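Long-range contact in oxidoreductase (Ralstonia eutropha, PDB 3HJ9), which binds flavin mononucleotide and probably works as an FMN-dependent oxidoreductase of the nitroreductase family: residues E26-S38 with L60-A72. Sequence-based numbering, arbitrary orientation.
Sequences ERVITLPEPDRTS and LPLKQLSELLWAA
S66 OG and the backbone carbonyl of P32 make the polar centre of this contact: the hydroxyl donates to P32 O over 2.6 Å, with a C=O...O angle of 153° and the donor tilted somewhat from the carbonyl plane. With OG opposite the backbone N of S66 (chi1 170°), the hydroxyl points out of helix 62-73 to the extended loop that follows strand 28-30. H112 NE2 also bonds S66 OG and reaches P32 O weakly, so three residues share one small polar site, a concise example of how an irregular proline-rich segment can be pinned to a helix.

Apolar groups flank that site. P32 CD rests on L62 CG at 3.7 Å, while the two methyls of L31 divide between helix residues, CD2 touching L62 CD1 and CD1 touching L69 CD1, each at 4.0 Å. Farther along, P34 lays CG over one face of the W70 indole, 3.8 Å from the centroid of its five-membered ring and 14° off the normal, a CH-pi contact. The indole is tethered through NE1 to V75 O, and W47 of the second subunit meets both W70 and P34, which brings this end of the contact to the dimer interface.

E67 adds a looser polar link. Its OE2 takes a weak bond from D35 N at 3.5 Å and a salt bridge from K63 NZ, one helical turn earlier, which approaches from above the carboxylate plane; OE1 is bonded to Y174 OH of helix 156-177. The lysine and tyrosine would probably stabilise the negative charge of this buried carboxylate. Taken together, the loop leaving strand 28-30, outermost in the sheet of this chain, is held on the helix by one short hydrogen bond and by leucine and proline packing; the K63-E67 pair lies within the helix, and its carboxylate reaches the loop through the weak bond from D35 N.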
loop_
_atom_site.group_PDB
_atom_site.type_symbol
_atom_site.label_atom_id
_atom_site.label_comp_id
_atom_site.label_asym_id
_atom_site.label_seq_id
_atom_site.Cartn_x
_atom_site.Cartn_y
_atom_site.Cartn_z
ATOM N N GLU A 26 20.550 -13.136 19.069
ATOM C CA GLU A 26 20.536 -12.107 20.122
ATOM C C GLU A 26 19.117 -11.655 20.464
ATOM O O GLU A 26 18.236 -11.643 19.603
ATOM C CB GLU A 26 21.394 -10.901 19.727
ATOM C CG GLU A 26 22.877 -11.213 19.427
ATOM C CD GLU A 26 23.669 -11.800 20.610
ATOM O OE1 GLU A 26 23.296 -11.591 21.797
ATOM O OE2 GLU A 26 24.703 -12.473 20.356
ATOM N N ARG A 27 18.903 -11.327 21.734
ATOM C CA ARG A 27 17.587 -10.934 22.248
ATOM C C ARG A 27 17.071 -9.624 21.622
ATOM O O ARG A 27 15.882 -9.509 21.316
ATOM C CB ARG A 27 17.619 -10.855 23.789
ATOM C CG ARG A 27 16.257 -10.668 24.395
ATOM C CD ARG A 27 16.223 -10.951 25.885
ATOM N NE ARG A 27 14.863 -10.714 26.365
ATOM C CZ ARG A 27 14.328 -9.506 26.607
ATOM N NH1 ARG A 27 15.033 -8.370 26.449
ATOM N NH2 ARG A 27 13.060 -9.426 27.028
ATOM N N VAL A 28 17.983 -8.665 21.433
ATOM C CA VAL A 28 17.682 -7.379 20.826
ATOM C C VAL A 28 18.764 -7.012 19.821
ATOM O O VAL A 28 19.939 -7.166 20.117
ATOM C CB VAL A 28 17.618 -6.246 21.884
ATOM C CG1 VAL A 28 17.347 -4.892 21.232
ATOM C CG2 VAL A 28 16.576 -6.547 22.924
ATOM N N ILE A 29 18.365 -6.563 18.629
ATOM C CA ILE A 29 19.301 -6.007 17.653
ATOM C C ILE A 29 18.967 -4.503 17.574
ATOM O O ILE A 29 17.843 -4.148 17.222
ATOM C CB ILE A 29 19.218 -6.651 16.264
ATOM C CG1 ILE A 29 19.509 -8.156 16.337
ATOM C CG2 ILE A 29 20.232 -5.989 15.315
ATOM C CD1 ILE A 29 19.294 -8.891 15.027
ATOM N N THR A 30 19.920 -3.651 17.984
ATOM C CA THR A 30 19.746 -2.197 17.908
ATOM C C THR A 30 20.098 -1.791 16.479
ATOM O O THR A 30 21.033 -2.324 15.877
ATOM C CB THR A 30 20.610 -1.447 18.928
ATOM O OG1 THR A 30 21.963 -1.891 18.809
ATOM C CG2 THR A 30 20.112 -1.717 20.350
ATOM N N LEU A 31 19.330 -0.875 15.927
ATOM C CA LEU A 31 19.501 -0.414 14.558
ATOM C C LEU A 31 20.004 1.032 14.569
ATOM O O LEU A 31 19.589 1.820 15.427
ATOM C CB LEU A 31 18.158 -0.476 13.845
ATOM C CG LEU A 31 17.482 -1.843 13.751
ATOM C CD1 LEU A 31 16.051 -1.676 13.336
ATOM C CD2 LEU A 31 18.245 -2.768 12.760
ATOM N N PRO A 32 20.869 1.402 13.597
ATOM C CA PRO A 32 21.345 2.792 13.555
ATOM C C PRO A 32 20.252 3.743 13.096
ATOM O O PRO A 32 19.262 3.301 12.474
ATOM C CB PRO A 32 22.506 2.727 12.552
ATOM C CG PRO A 32 22.146 1.613 11.660
ATOM C CD PRO A 32 21.523 0.592 12.551
ATOM N N GLU A 33 20.405 5.024 13.429
ATOM C CA GLU A 33 19.408 6.033 13.050
ATOM C C GLU A 33 19.268 6.108 11.542
ATOM O O GLU A 33 20.270 6.145 10.859
ATOM C CB GLU A 33 19.754 7.449 13.556
ATOM C CG GLU A 33 19.422 7.664 14.996
ATOM C CD GLU A 33 19.408 9.136 15.386
ATOM O OE1 GLU A 33 20.475 9.807 15.233
ATOM O OE2 GLU A 33 18.323 9.599 15.862
ATOM N N PRO A 34 18.031 6.134 11.022
ATOM C CA PRO A 34 17.855 6.233 9.571
ATOM C C PRO A 34 18.192 7.646 8.999
ATOM O O PRO A 34 18.050 8.637 9.730
ATOM C CB PRO A 34 16.373 5.880 9.394
ATOM C CG PRO A 34 15.729 6.363 10.634
ATOM C CD PRO A 34 16.742 6.167 11.735
ATOM N N ASP A 35 18.693 7.700 7.748
ATOM C CA ASP A 35 19.009 8.986 7.085
ATOM C C ASP A 35 17.697 9.702 6.731
ATOM O O ASP A 35 16.680 9.086 6.503
ATOM C CB ASP A 35 19.885 8.814 5.822
ATOM C CG ASP A 35 20.504 10.140 5.341
ATOM O OD1 ASP A 35 20.623 10.370 4.122
ATOM O OD2 ASP A 35 20.843 10.976 6.193
ATOM N N ARG A 36 17.757 11.016 6.671
ATOM C CA ARG A 36 16.581 11.862 6.420
ATOM C C ARG A 36 16.604 12.709 5.158
ATOM O O ARG A 36 15.562 12.913 4.536
ATOM C CB ARG A 36 16.257 12.712 7.699
ATOM C CG ARG A 36 17.305 12.663 8.868
ATOM C CD ARG A 36 16.901 13.510 10.083
ATOM N NE ARG A 36 15.854 12.994 10.985
ATOM C CZ ARG A 36 15.419 13.642 12.079
ATOM N NH1 ARG A 36 15.922 14.837 12.436
ATOM N NH2 ARG A 36 14.464 13.100 12.835
ATOM N N THR A 37 17.775 13.219 4.808
ATOM C CA THR A 37 17.916 14.028 3.623
ATOM C C THR A 37 18.003 13.127 2.380
ATOM O O THR A 37 16.979 12.803 1.783
ATOM C CB THR A 37 19.140 14.984 3.717
ATOM O OG1 THR A 37 20.303 14.229 4.078
ATOM C CG2 THR A 37 18.902 16.085 4.751
ATOM N N SER A 38 19.204 12.622 2.107
ATOM C CA SER A 38 19.537 12.027 0.817
ATOM C C SER A 38 18.916 10.665 0.408
ATOM O O SER A 38 18.315 9.956 1.207
ATOM C CB SER A 38 21.067 11.983 0.674
ATOM O OG SER A 38 21.428 11.950 -0.692
ATOM N N LEU A 60 21.736 -8.035 3.969
ATOM C CA LEU A 60 21.706 -6.577 3.854
ATOM C C LEU A 60 22.640 -6.041 4.959
ATOM O O LEU A 60 22.663 -6.601 6.072
ATOM C CB LEU A 60 20.298 -5.998 4.057
ATOM C CG LEU A 60 19.262 -6.075 2.932
ATOM C CD1 LEU A 60 19.058 -7.461 2.439
ATOM C CD2 LEU A 60 17.953 -5.483 3.391
ATOM N N PRO A 61 23.417 -4.975 4.668
ATOM C CA PRO A 61 24.170 -4.362 5.765
ATOM C C PRO A 61 23.185 -3.772 6.771
ATOM O O PRO A 61 22.021 -3.476 6.420
ATOM C CB PRO A 61 25.008 -3.267 5.087
ATOM C CG PRO A 61 24.518 -3.156 3.686
ATOM C CD PRO A 61 23.693 -4.348 3.366
ATOM N N LEU A 62 23.646 -3.596 8.001
ATOM C CA LEU A 62 22.798 -3.092 9.083
ATOM C C LEU A 62 22.117 -1.764 8.733
ATOM O O LEU A 62 20.953 -1.570 9.085
ATOM C CB LEU A 62 23.595 -2.974 10.390
ATOM C CG LEU A 62 22.818 -2.795 11.691
ATOM C CD1 LEU A 62 21.927 -4.002 11.986
ATOM C CD2 LEU A 62 23.834 -2.580 12.814
ATOM N N LYS A 63 22.826 -0.880 8.023
ATOM C CA LYS A 63 22.264 0.410 7.567
ATOM C C LYS A 63 21.028 0.208 6.690
ATOM O O LYS A 63 20.043 0.921 6.848
ATOM C CB LYS A 63 23.308 1.241 6.792
ATOM C CG LYS A 63 22.865 2.694 6.381
ATOM C CD LYS A 63 23.980 3.413 5.580
ATOM C CE LYS A 63 23.602 4.828 5.094
ATOM N NZ LYS A 63 22.382 4.872 4.238
ATOM N N GLN A 64 21.096 -0.754 5.768
ATOM C CA GLN A 64 19.990 -1.050 4.879
ATOM C C GLN A 64 18.855 -1.736 5.612
ATOM O O GLN A 64 17.705 -1.389 5.373
ATOM C CB GLN A 64 20.398 -1.853 3.654
ATOM C CG GLN A 64 21.143 -1.039 2.607
ATOM C CD GLN A 64 21.340 -1.798 1.299
ATOM O OE1 GLN A 64 21.201 -3.029 1.248
ATOM N NE2 GLN A 64 21.688 -1.067 0.233
ATOM N N LEU A 65 19.154 -2.701 6.490
ATOM C CA LEU A 65 18.078 -3.324 7.288
ATOM C C LEU A 65 17.306 -2.247 8.069
ATOM O O LEU A 65 16.075 -2.240 8.096
ATOM C CB LEU A 65 18.643 -4.358 8.244
ATOM C CG LEU A 65 17.685 -5.164 9.125
ATOM C CD1 LEU A 65 16.619 -5.891 8.289
ATOM C CD2 LEU A 65 18.532 -6.131 9.998
ATOM N N SER A 66 18.050 -1.314 8.650
ATOM C CA SER A 66 17.481 -0.213 9.426
ATOM C C SER A 66 16.556 0.672 8.616
ATOM O O SER A 66 15.418 0.913 9.019
ATOM C CB SER A 66 18.604 0.637 10.021
ATOM O OG SER A 66 18.115 1.836 10.595
ATOM N N GLU A 67 17.056 1.161 7.484
ATOM C CA GLU A 67 16.278 2.043 6.615
ATOM C C GLU A 67 15.019 1.373 6.021
ATOM O O GLU A 67 13.978 1.997 5.948
ATOM C CB GLU A 67 17.173 2.681 5.545
ATOM C CG GLU A 67 18.200 3.643 6.136
ATOM C CD GLU A 67 19.113 4.269 5.114
ATOM O OE1 GLU A 67 19.218 3.739 3.984
ATOM O OE2 GLU A 67 19.722 5.311 5.441
ATOM N N LEU A 68 15.129 0.103 5.665
ATOM C CA LEU A 68 14.015 -0.719 5.147
ATOM C C LEU A 68 12.892 -0.818 6.178
ATOM O O LEU A 68 11.691 -0.559 5.863
ATOM C CB LEU A 68 14.511 -2.153 4.832
ATOM C CG LEU A 68 13.486 -3.236 4.480
ATOM C CD1 LEU A 68 12.743 -2.876 3.159
ATOM C CD2 LEU A 68 14.165 -4.628 4.430
ATOM N N LEU A 69 13.281 -1.214 7.393
ATOM C CA LEU A 69 12.335 -1.337 8.493
ATOM C C LEU A 69 11.692 0.020 8.807
ATOM O O LEU A 69 10.505 0.064 8.969
ATOM C CB LEU A 69 12.960 -1.988 9.740
ATOM C CG LEU A 69 13.253 -3.486 9.569
ATOM C CD1 LEU A 69 14.110 -3.965 10.700
ATOM C CD2 LEU A 69 11.972 -4.321 9.490
ATOM N N TRP A 70 12.488 1.090 8.865
ATOM C CA TRP A 70 11.959 2.442 9.092
ATOM C C TRP A 70 10.993 2.876 7.953
ATOM O O TRP A 70 9.933 3.474 8.231
ATOM C CB TRP A 70 13.085 3.445 9.278
ATOM C CG TRP A 70 12.567 4.794 9.549
ATOM C CD1 TRP A 70 12.170 5.301 10.745
ATOM C CD2 TRP A 70 12.358 5.809 8.585
ATOM N NE1 TRP A 70 11.705 6.583 10.586
ATOM C CE2 TRP A 70 11.808 6.921 9.261
ATOM C CE3 TRP A 70 12.575 5.885 7.201
ATOM C CZ2 TRP A 70 11.486 8.111 8.611
ATOM C CZ3 TRP A 70 12.259 7.080 6.541
ATOM C CH2 TRP A 70 11.731 8.179 7.253
ATOM N N ALA A 71 11.397 2.628 6.700
ATOM C CA ALA A 71 10.570 2.919 5.531
ATOM C C ALA A 71 9.215 2.221 5.709
ATOM O O ALA A 71 8.170 2.898 5.705
ATOM C CB ALA A 71 11.262 2.495 4.205
ATOM N N ALA A 72 9.247 0.923 6.021
ATOM C CA ALA A 72 7.997 0.131 6.175
ATOM C C ALA A 72 7.130 0.491 7.381
ATOM O O ALA A 72 5.896 0.660 7.235
ATOM C CB ALA A 72 8.301 -1.375 6.181
#